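PDB 3A3J: PBP5 from Haemophilus influenzae, which removes the C-terminal D-alanine from sugar-peptide precursors of the bacterial cell wall, acting as a serine D-alanyl-D-alanine carboxypeptidase. Local coordinates for residues M15-G20 against I157-I162; F136-G141 against P145-S150; K299-L304 against G328-S333. All blocks are in the same frame, centred on the assembly; numbering follows the deposited sequence.

Contact 1 (M15-G20 against I157-I162)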
loop_
_atom_site.group_PDB
_atom_site.type_symbol
_atom_site.label_atom_id
_atom_site.label_comp_id
_atom_site.label_asym_id
_atom_site.label_seq_id
_atom_site.Cartn_x
_atom_site.Cartn_y
_atom_site.Cartn_z
ATOM N N MET A 15 -9.008 4.146 -1.909
ATOM C CA MET A 15 -8.302 4.036 -3.176
ATOM C C MET A 15 -8.418 2.600 -3.633
ATOM O O MET A 15 -8.332 1.705 -2.812
ATOM C CB MET A 15 -6.814 4.476 -2.999
ATOM C CG MET A 15 -5.843 3.886 -4.027
ATOM S SD MET A 15 -4.018 4.022 -3.685
ATOM C CE MET A 15 -3.524 2.343 -3.570
ATOM N N ASP A 16 -8.640 2.363 -4.918
ATOM C CA ASP A 16 -8.611 1.031 -5.476
ATOM C C ASP A 16 -7.163 0.584 -5.554
ATOM O O ASP A 16 -6.311 1.300 -6.101
ATOM C CB ASP A 16 -9.196 1.010 -6.919
ATOM C CG ASP A 16 -9.218 -0.375 -7.510
ATOM O OD1 ASP A 16 -10.232 -1.137 -7.367
ATOM O OD2 ASP A 16 -8.195 -0.771 -8.057
ATOM N N TYR A 17 -6.889 -0.608 -5.035
ATOM C CA TYR A 17 -5.512 -1.124 -4.977
ATOM C C TYR A 17 -4.990 -1.327 -6.417
ATOM O O TYR A 17 -3.795 -1.191 -6.707
ATOM C CB TYR A 17 -5.533 -2.457 -4.275
ATOM C CG TYR A 17 -4.290 -3.325 -4.446
ATOM C CD1 TYR A 17 -3.041 -2.978 -3.815
ATOM C CD2 TYR A 17 -4.343 -4.485 -5.202
ATOM C CE1 TYR A 17 -1.893 -3.797 -3.955
ATOM C CE2 TYR A 17 -3.208 -5.288 -5.385
ATOM C CZ TYR A 17 -1.994 -4.940 -4.743
ATOM O OH TYR A 17 -0.938 -5.765 -4.921
ATOM N N ASN A 18 -5.887 -1.696 -7.325
ATOM C CA ASN A 18 -5.392 -2.260 -8.562
ATOM C C ASN A 18 -5.132 -1.206 -9.580
ATOM O O ASN A 18 -4.250 -1.358 -10.369
ATOM C CB ASN A 18 -6.312 -3.301 -9.106
ATOM C CG ASN A 18 -6.101 -4.632 -8.473
ATOM O OD1 ASN A 18 -6.961 -5.124 -7.777
ATOM N ND2 ASN A 18 -4.996 -5.247 -8.737
ATOM N N SER A 19 -5.812 -0.084 -9.475
ATOM C CA SER A 19 -5.762 0.943 -10.494
ATOM C C SER A 19 -5.170 2.210 -9.924
ATOM O O SER A 19 -4.722 3.081 -10.682
ATOM C CB SER A 19 -7.195 1.234 -10.970
ATOM O OG SER A 19 -7.927 1.959 -9.978
ATOM N N GLY A 20 -5.186 2.318 -8.580
ATOM C CA GLY A 20 -4.537 3.411 -7.864
ATOM C C GLY A 20 -5.443 4.604 -7.815
ATOM O O GLY A 20 -5.068 5.662 -7.336
ATOM N N ILE A 157 1.850 3.341 0.886
ATOM C CA ILE A 157 2.742 2.377 1.640
ATOM C C ILE A 157 2.036 1.073 1.805
ATOM O O ILE A 157 2.607 -0.009 1.593
ATOM C CB ILE A 157 3.201 2.924 3.095
ATOM C CG1 ILE A 157 4.069 4.173 2.916
ATOM C CG2 ILE A 157 3.879 1.810 3.869
ATOM C CD1 ILE A 157 4.239 5.118 4.120
ATOM N N GLY A 158 0.752 1.125 2.137
ATOM C CA GLY A 158 0.065 -0.211 2.381
ATOM C C GLY A 158 -0.042 -0.920 1.030
ATOM O O GLY A 158 0.091 -2.137 0.935
ATOM N N ALA A 159 -0.243 -0.191 -0.066
ATOM C CA ALA A 159 -0.317 -0.981 -1.381
ATOM C C ALA A 159 0.967 -1.705 -1.712
ATOM O O ALA A 159 0.992 -2.835 -2.284
ATOM C CB ALA A 159 -0.700 -0.029 -2.547
ATOM N N HIS A 160 2.092 -1.068 -1.338
ATOM C CA HIS A 160 3.429 -1.673 -1.600
ATOM C C HIS A 160 3.645 -2.881 -0.755
ATOM O O HIS A 160 4.216 -3.859 -1.200
ATOM C CB HIS A 160 4.545 -0.673 -1.294
ATOM C CG HIS A 160 4.917 0.174 -2.479
ATOM N ND1 HIS A 160 5.553 -0.350 -3.584
ATOM C CD2 HIS A 160 4.697 1.482 -2.751
ATOM C CE1 HIS A 160 5.768 0.621 -4.467
ATOM N NE2 HIS A 160 5.223 1.741 -4.005
ATOM N N ILE A 161 3.222 -2.827 0.515
ATOM C CA ILE A 161 3.248 -4.082 1.276
ATOM C C ILE A 161 2.409 -5.176 0.634
ATOM O O ILE A 161 2.835 -6.338 0.499
ATOM C CB ILE A 161 2.667 -3.850 2.766
ATOM C CG1 ILE A 161 3.577 -2.858 3.573
ATOM C CG2 ILE A 161 2.498 -5.187 3.466
ATOM C CD1 ILE A 161 2.855 -2.067 4.658
ATOM N N ILE A 162 1.161 -4.858 0.314
ATOM C CA ILE A 162 0.324 -5.886 -0.290
ATOM C C ILE A 162 0.932 -6.368 -1.607
ATOM O O ILE A 162 1.004 -7.557 -1.895
ATOM C CB ILE A 162 -1.119 -5.332 -0.535
ATOM C CG1 ILE A 162 -1.751 -5.015 0.858
ATOM C CG2 ILE A 162 -1.945 -6.351 -1.404
ATOM C CD1 ILE A 162 -2.921 -4.032 0.820
#
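M15, at the end of strand 11-16, and Y17, just past it, reach onto A159 and I162 of helix 151-164, packing the central antiparallel sheet of the beta-lactamase-like D-alanyl-D-alanine carboxypeptidase domain against one of its helices. The apolar part of the contact is small and mostly buried. M15 extends through its first two torsions and bends at SD, so that its methyl alone makes the touch, CE lying 3.8 Å from A159 CB. Beside it the tyrosine ring passes the same alanine, with Y17 CD1 at 4.0 Å from A159 CB. Farther out, I162 meets the ring obliquely through its CG2 branch, 3.6 Å from Y17 CE1. With CG anti to the backbone N of Y17 (chi1 164°), the ring is carried out toward the helix.

Polar interactions hold the turn that presents Y17. D16 OD2 accepts from N18 N at 2.6 Å and from S19 N at 2.9 Å, an Asx turn that widens into an Asx motif; the N18 amide comes from above the carboxylate plane, whereas that of S19 meets the anti lone pair. D16 OD1 is bound by T255, and R163, next along the helix, donates to Y17 O and makes a cation-pi contact with the ring. At the edge of that ring, near its plane, A159 O lies 3.5 Å from Y17 CE1.

Contact 2 (F136-G141 against P145-S150)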
loop_
_atom_site.group_PDB
_atom_site.type_symbol
_atom_site.label_atom_id
_atom_site.label_comp_id
_atom_site.label_asym_id
_atom_site.label_seq_id
_atom_site.Cartn_x
_atom_site.Cartn_y
_atom_site.Cartn_z
ATOM N N PHE A 136 10.113 9.783 8.459
ATOM C CA PHE A 136 10.220 8.998 9.684
ATOM C C PHE A 136 11.461 9.389 10.475
ATOM O O PHE A 136 12.534 9.653 9.909
ATOM C CB PHE A 136 10.248 7.512 9.359
ATOM C CG PHE A 136 9.013 7.033 8.665
ATOM C CD1 PHE A 136 7.777 7.038 9.330
ATOM C CD2 PHE A 136 9.048 6.637 7.340
ATOM C CE1 PHE A 136 6.617 6.610 8.695
ATOM C CE2 PHE A 136 7.843 6.224 6.691
ATOM C CZ PHE A 136 6.659 6.202 7.366
ATOM N N THR A 137 11.316 9.376 11.792
ATOM C CA THR A 137 12.454 9.564 12.696
ATOM C C THR A 137 12.658 8.355 13.623
ATOM O O THR A 137 13.591 8.366 14.362
ATOM C CB THR A 137 12.253 10.784 13.588
ATOM O OG1 THR A 137 11.028 10.625 14.302
ATOM C CG2 THR A 137 12.235 12.171 12.801
ATOM N N THR A 138 11.808 7.309 13.571
ATOM C CA THR A 138 11.818 6.210 14.536
ATOM C C THR A 138 11.321 5.008 13.819
ATOM O O THR A 138 10.643 5.129 12.804
ATOM C CB THR A 138 10.797 6.445 15.699
ATOM O OG1 THR A 138 9.444 6.489 15.169
ATOM C CG2 THR A 138 11.097 7.735 16.492
ATOM N N PRO A 139 11.602 3.817 14.364
ATOM C CA PRO A 139 10.979 2.650 13.743
ATOM C C PRO A 139 9.568 2.307 14.347
ATOM O O PRO A 139 8.868 1.411 13.821
ATOM C CB PRO A 139 11.984 1.548 14.024
ATOM C CG PRO A 139 12.619 1.941 15.338
ATOM C CD PRO A 139 12.530 3.447 15.467
ATOM N N HIS A 140 9.124 3.063 15.367
ATOM C CA HIS A 140 7.886 2.722 16.026
ATOM C C HIS A 140 6.790 3.752 15.941
ATOM O O HIS A 140 5.655 3.405 16.188
ATOM C CB HIS A 140 8.160 2.421 17.511
ATOM C CG HIS A 140 9.139 3.371 18.163
ATOM N ND1 HIS A 140 8.895 4.723 18.303
ATOM C CD2 HIS A 140 10.365 3.150 18.719
ATOM C CE1 HIS A 140 9.919 5.299 18.914
ATOM N NE2 HIS A 140 10.819 4.362 19.189
ATOM N N GLY A 141 7.110 5.031 15.730
ATOM C CA GLY A 141 6.068 6.029 15.515
ATOM C C GLY A 141 5.752 6.929 16.704
ATOM O O GLY A 141 4.770 7.673 16.691
ATOM N N PRO A 145 7.513 16.124 16.229
ATOM C CA PRO A 145 6.945 16.918 15.104
ATOM C C PRO A 145 7.682 16.795 13.752
ATOM O O PRO A 145 7.188 17.279 12.742
ATOM C CB PRO A 145 6.943 18.355 15.642
ATOM C CG PRO A 145 8.084 18.374 16.674
ATOM C CD PRO A 145 8.160 16.961 17.267
ATOM N N ASN A 146 8.826 16.130 13.715
ATOM C CA ASN A 146 9.566 15.950 12.477
ATOM C C ASN A 146 9.185 14.644 11.797
ATOM O O ASN A 146 9.751 14.242 10.742
ATOM C CB ASN A 146 11.056 15.910 12.773
ATOM C CG ASN A 146 11.576 17.226 13.306
ATOM O OD1 ASN A 146 11.045 18.297 12.985
ATOM N ND2 ASN A 146 12.612 17.158 14.152
ATOM N N GLN A 147 8.248 13.949 12.432
ATOM C CA GLN A 147 7.818 12.659 11.932
ATOM C C GLN A 147 6.324 12.696 11.593
ATOM O O GLN A 147 5.477 12.977 12.476
ATOM C CB GLN A 147 8.121 11.601 12.987
ATOM C CG GLN A 147 7.741 10.259 12.523
ATOM C CD GLN A 147 8.165 9.204 13.455
ATOM O OE1 GLN A 147 8.922 8.334 13.067
ATOM N NE2 GLN A 147 7.632 9.222 14.711
ATOM N N TYR A 148 5.998 12.456 10.304
ATOM C CA TYR A 148 4.652 12.769 9.775
ATOM C C TYR A 148 4.416 11.894 8.566
ATOM O O TYR A 148 5.359 11.299 7.985
ATOM C CB TYR A 148 4.469 14.286 9.343
ATOM C CG TYR A 148 5.595 14.778 8.445
ATOM C CD1 TYR A 148 5.555 14.566 7.073
ATOM C CD2 TYR A 148 6.762 15.354 8.995
ATOM C CE1 TYR A 148 6.614 14.950 6.257
ATOM C CE2 TYR A 148 7.807 15.747 8.196
ATOM C CZ TYR A 148 7.719 15.538 6.834
ATOM O OH TYR A 148 8.732 15.892 6.031
ATOM N N SER A 149 3.145 11.767 8.213
ATOM C CA SER A 149 2.799 11.085 6.994
ATOM C C SER A 149 1.502 11.720 6.592
ATOM O O SER A 149 1.073 12.771 7.156
ATOM C CB SER A 149 2.669 9.568 7.185
ATOM O OG SER A 149 2.672 8.874 5.920
ATOM N N SER A 150 0.836 11.071 5.664
ATOM C CA SER A 150 -0.507 11.532 5.247
ATOM C C SER A 150 -1.350 10.316 4.818
ATOM O O SER A 150 -0.816 9.202 4.566
ATOM C CB SER A 150 -0.349 12.529 4.092
ATOM O OG SER A 150 -0.100 11.759 2.922
#
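Q147 CG stands anti to the backbone N (chi1 -178°) and the chain runs on extended through chi2, carrying the amide across to T137 and T138, whose hydroxyls both sit between backbone N and carbonyl carbon. An ST motif shapes the receiving turn: T138 OG1 accepts from G141 N at 2.8 Å. The same hydroxyl donates to Q147 OE1 at 2.8 Å, in the carbonyl plane and on a lone pair, so one side chain both closes the turn and ties it to the glutamine. Q147 OE1 also accepts from T137 N at 2.9 Å with an N-H...O angle of 159°, this donor lying above the carbonyl plane; T138 N adds a weak third bond. Two firm bonds and a weak one thus hold the oxygen of this buried side chain and should fix the rotation of its amide.

F136 keeps its ring edge near Q147 OE1, with the ring and amide planes 72° apart, and packs on helices 115-128 and 151-164. T137 OG1 has D144 as its hydrogen-bond partner, while T137 CG2 lies against N146, 3.9 Å from N146 CB.

The turn lies beside the probable active site, where H140 O is hydrogen-bonded to K39 NZ, K39 being the likely proton acceptor. Q147 thus probably acts from the second shell, helping to hold the loop that bears this carbonyl. At the turn's end, Q147 NE2 comes within 3.6 Å of G141 C.

Contact 3 (K299-L304 against G328-S333)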
loop_
_atom_site.group_PDB
_atom_site.type_symbol
_atom_site.label_atom_id
_atom_site.label_comp_id
_atom_site.label_asym_id
_atom_site.label_seq_id
_atom_site.Cartn_x
_atom_site.Cartn_y
_atom_site.Cartn_z
ATOM N N LYS A 299 -15.608 3.339 -23.732
ATOM C CA LYS A 299 -15.102 3.253 -25.101
ATOM C C LYS A 299 -13.625 3.652 -25.198
ATOM O O LYS A 299 -13.228 4.718 -24.730
ATOM C CB LYS A 299 -15.992 4.010 -26.140
ATOM C CG LYS A 299 -16.914 5.193 -25.648
ATOM C CD LYS A 299 -16.299 6.602 -26.003
ATOM C CE LYS A 299 -17.093 7.863 -25.473
ATOM N NZ LYS A 299 -16.242 9.136 -25.364
ATOM N N ALA A 300 -12.805 2.789 -25.778
ATOM C CA ALA A 300 -11.380 3.054 -25.848
ATOM C C ALA A 300 -10.990 3.648 -27.197
ATOM O O ALA A 300 -11.566 3.315 -28.216
ATOM C CB ALA A 300 -10.622 1.762 -25.610
ATOM N N ARG A 301 -10.004 4.513 -27.227
ATOM C CA ARG A 301 -9.474 4.930 -28.504
ATOM C C ARG A 301 -7.982 5.270 -28.389
ATOM O O ARG A 301 -7.432 5.357 -27.261
ATOM C CB ARG A 301 -10.234 6.139 -28.988
ATOM C CG ARG A 301 -10.151 7.262 -28.030
ATOM C CD ARG A 301 -10.685 8.505 -28.635
ATOM N NE ARG A 301 -10.045 9.640 -28.020
ATOM C CZ ARG A 301 -10.423 10.120 -26.853
ATOM N NH1 ARG A 301 -11.437 9.548 -26.220
ATOM N NH2 ARG A 301 -9.812 11.161 -26.332
ATOM N N TYR A 302 -7.337 5.495 -29.539
ATOM C CA TYR A 302 -5.910 5.787 -29.562
ATOM C C TYR A 302 -5.621 7.250 -29.814
ATOM O O TYR A 302 -6.478 7.995 -30.274
ATOM C CB TYR A 302 -5.164 4.909 -30.578
ATOM C CG TYR A 302 -5.361 3.435 -30.349
ATOM C CD1 TYR A 302 -5.831 2.976 -29.141
ATOM C CD2 TYR A 302 -5.058 2.507 -31.334
ATOM C CE1 TYR A 302 -6.025 1.644 -28.899
ATOM C CE2 TYR A 302 -5.249 1.145 -31.104
ATOM C CZ TYR A 302 -5.738 0.730 -29.869
ATOM O OH TYR A 302 -5.943 -0.604 -29.588
ATOM N N GLU A 303 -4.416 7.665 -29.468
ATOM C CA GLU A 303 -3.951 9.000 -29.759
ATOM C C GLU A 303 -2.516 8.740 -30.016
ATOM O O GLU A 303 -1.689 8.919 -29.115
ATOM C CB GLU A 303 -4.039 9.936 -28.547
ATOM C CG GLU A 303 -5.357 9.884 -27.817
ATOM C CD GLU A 303 -6.426 10.683 -28.502
ATOM O OE1 GLU A 303 -6.047 11.710 -29.091
ATOM O OE2 GLU A 303 -7.621 10.296 -28.448
ATOM N N LEU A 304 -2.207 8.249 -31.207
ATOM C CA LEU A 304 -0.833 8.040 -31.496
ATOM C C LEU A 304 -0.264 9.402 -31.243
ATOM O O LEU A 304 -0.985 10.371 -31.302
ATOM C CB LEU A 304 -0.655 7.568 -32.919
ATOM C CG LEU A 304 -1.282 6.183 -33.042
ATOM C CD1 LEU A 304 -1.066 5.436 -31.732
ATOM C CD2 LEU A 304 -2.779 6.269 -33.396
ATOM N N GLY A 328 -19.222 10.281 -22.831
ATOM C CA GLY A 328 -18.621 11.494 -23.383
ATOM C C GLY A 328 -17.495 12.146 -22.596
ATOM O O GLY A 328 -17.020 13.212 -22.979
ATOM N N LYS A 329 -17.048 11.567 -21.491
ATOM C CA LYS A 329 -15.863 12.159 -20.872
ATOM C C LYS A 329 -14.713 11.183 -20.716
ATOM O O LYS A 329 -14.895 9.962 -20.548
ATOM C CB LYS A 329 -16.161 12.866 -19.552
ATOM C CG LYS A 329 -14.940 13.643 -18.986
ATOM C CD LYS A 329 -15.318 14.497 -17.755
ATOM C CE LYS A 329 -14.183 15.424 -17.278
ATOM N NZ LYS A 329 -13.121 14.623 -16.618
ATOM N N ASP A 330 -13.517 11.739 -20.776
ATOM C CA ASP A 330 -12.323 10.927 -20.771
ATOM C C ASP A 330 -11.900 10.615 -19.371
ATOM O O ASP A 330 -11.443 11.479 -18.632
ATOM C CB ASP A 330 -11.237 11.606 -21.570
ATOM C CG ASP A 330 -11.443 11.401 -23.036
ATOM O OD1 ASP A 330 -12.418 10.668 -23.385
ATOM O OD2 ASP A 330 -10.630 11.936 -23.800
ATOM N N ILE A 331 -12.074 9.362 -18.995
ATOM C CA ILE A 331 -12.031 9.053 -17.603
ATOM C C ILE A 331 -10.686 8.524 -17.146
ATOM O O ILE A 331 -10.322 8.703 -15.985
ATOM C CB ILE A 331 -13.193 8.146 -17.204
ATOM C CG1 ILE A 331 -13.084 6.778 -17.853
ATOM C CG2 ILE A 331 -14.548 8.815 -17.582
ATOM C CD1 ILE A 331 -14.208 5.923 -17.406
ATOM N N ALA A 332 -9.926 7.948 -18.075
ATOM C CA ALA A 332 -8.714 7.186 -17.754
ATOM C C ALA A 332 -7.929 6.879 -19.032
ATOM O O ALA A 332 -8.525 6.569 -20.056
ATOM C CB ALA A 332 -9.107 5.873 -17.087
ATOM N N SER A 333 -6.602 6.893 -18.952
ATOM C CA SER A 333 -5.750 6.631 -20.107
ATOM C C SER A 333 -4.580 5.734 -19.704
ATOM O O SER A 333 -4.456 5.375 -18.551
ATOM C CB SER A 333 -5.234 7.954 -20.679
ATOM O OG SER A 333 -3.937 8.233 -20.198
#
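A surface salt-bridge network of R301, E303 and D330 joins the strands 299-304 and 329-338. R301 grips D330 end-on with two nitrogens: NH2 donates to D330 OD2 at 2.8 Å, and NH1 reaches D330 OD1 at a longer 3.2 Å. Both bonds are nearly straight, and both acceptors lie in or close to the guanidinium plane. Each carboxylate oxygen is met on its syn side, the two flat groups being tilted 27° from each other.

The two strands belong to the mixed sheet of the C-terminal domain, where 318-326 runs between them, antiparallel to both. R301 is bonded through its backbone to V323 of this middle strand, and its side chain must pass over it to reach D330, which itself packs on V323 and A325. The length needed comes from a chain extended from CG to NE, after a first torsion (chi1 59°) that sets CG between backbone N and carbonyl carbon. Next to D330, I331 and A332 form a classic beta bulge opposite Y324.

E303, two residues on from R301, meets the NE and NH2 side of the guanidinium group: R301 NE donates to E303 OE2, tilted 22° from the guanidinium plane, at 2.5 Å, a separation so short that its exact length is doubtful. R301 NH2 adds a weak bond to the same E303 OE2 at 3.2 Å, so this nitrogen is shared by both acids.

From the N terminus, strand 11-16 leads into contact 1, which closes a long loop with far more helix than strand when the chain returns in helix 151-164 and ties that helix to the five-stranded antiparallel sheet. Contact 2 is nested inside this loop: it closes a much shorter one between helices 115-128 and 151-164. Their centres are 21 Å apart, yet they touch where F136 CZ packs on I157 CD1 at 4.2 Å. Contact 3 follows in series, closing a loop within the sheet of the C-terminal domain. It lies on the opposite side of the chain's centre from contact 2, their nearest atoms about 22 Å apart.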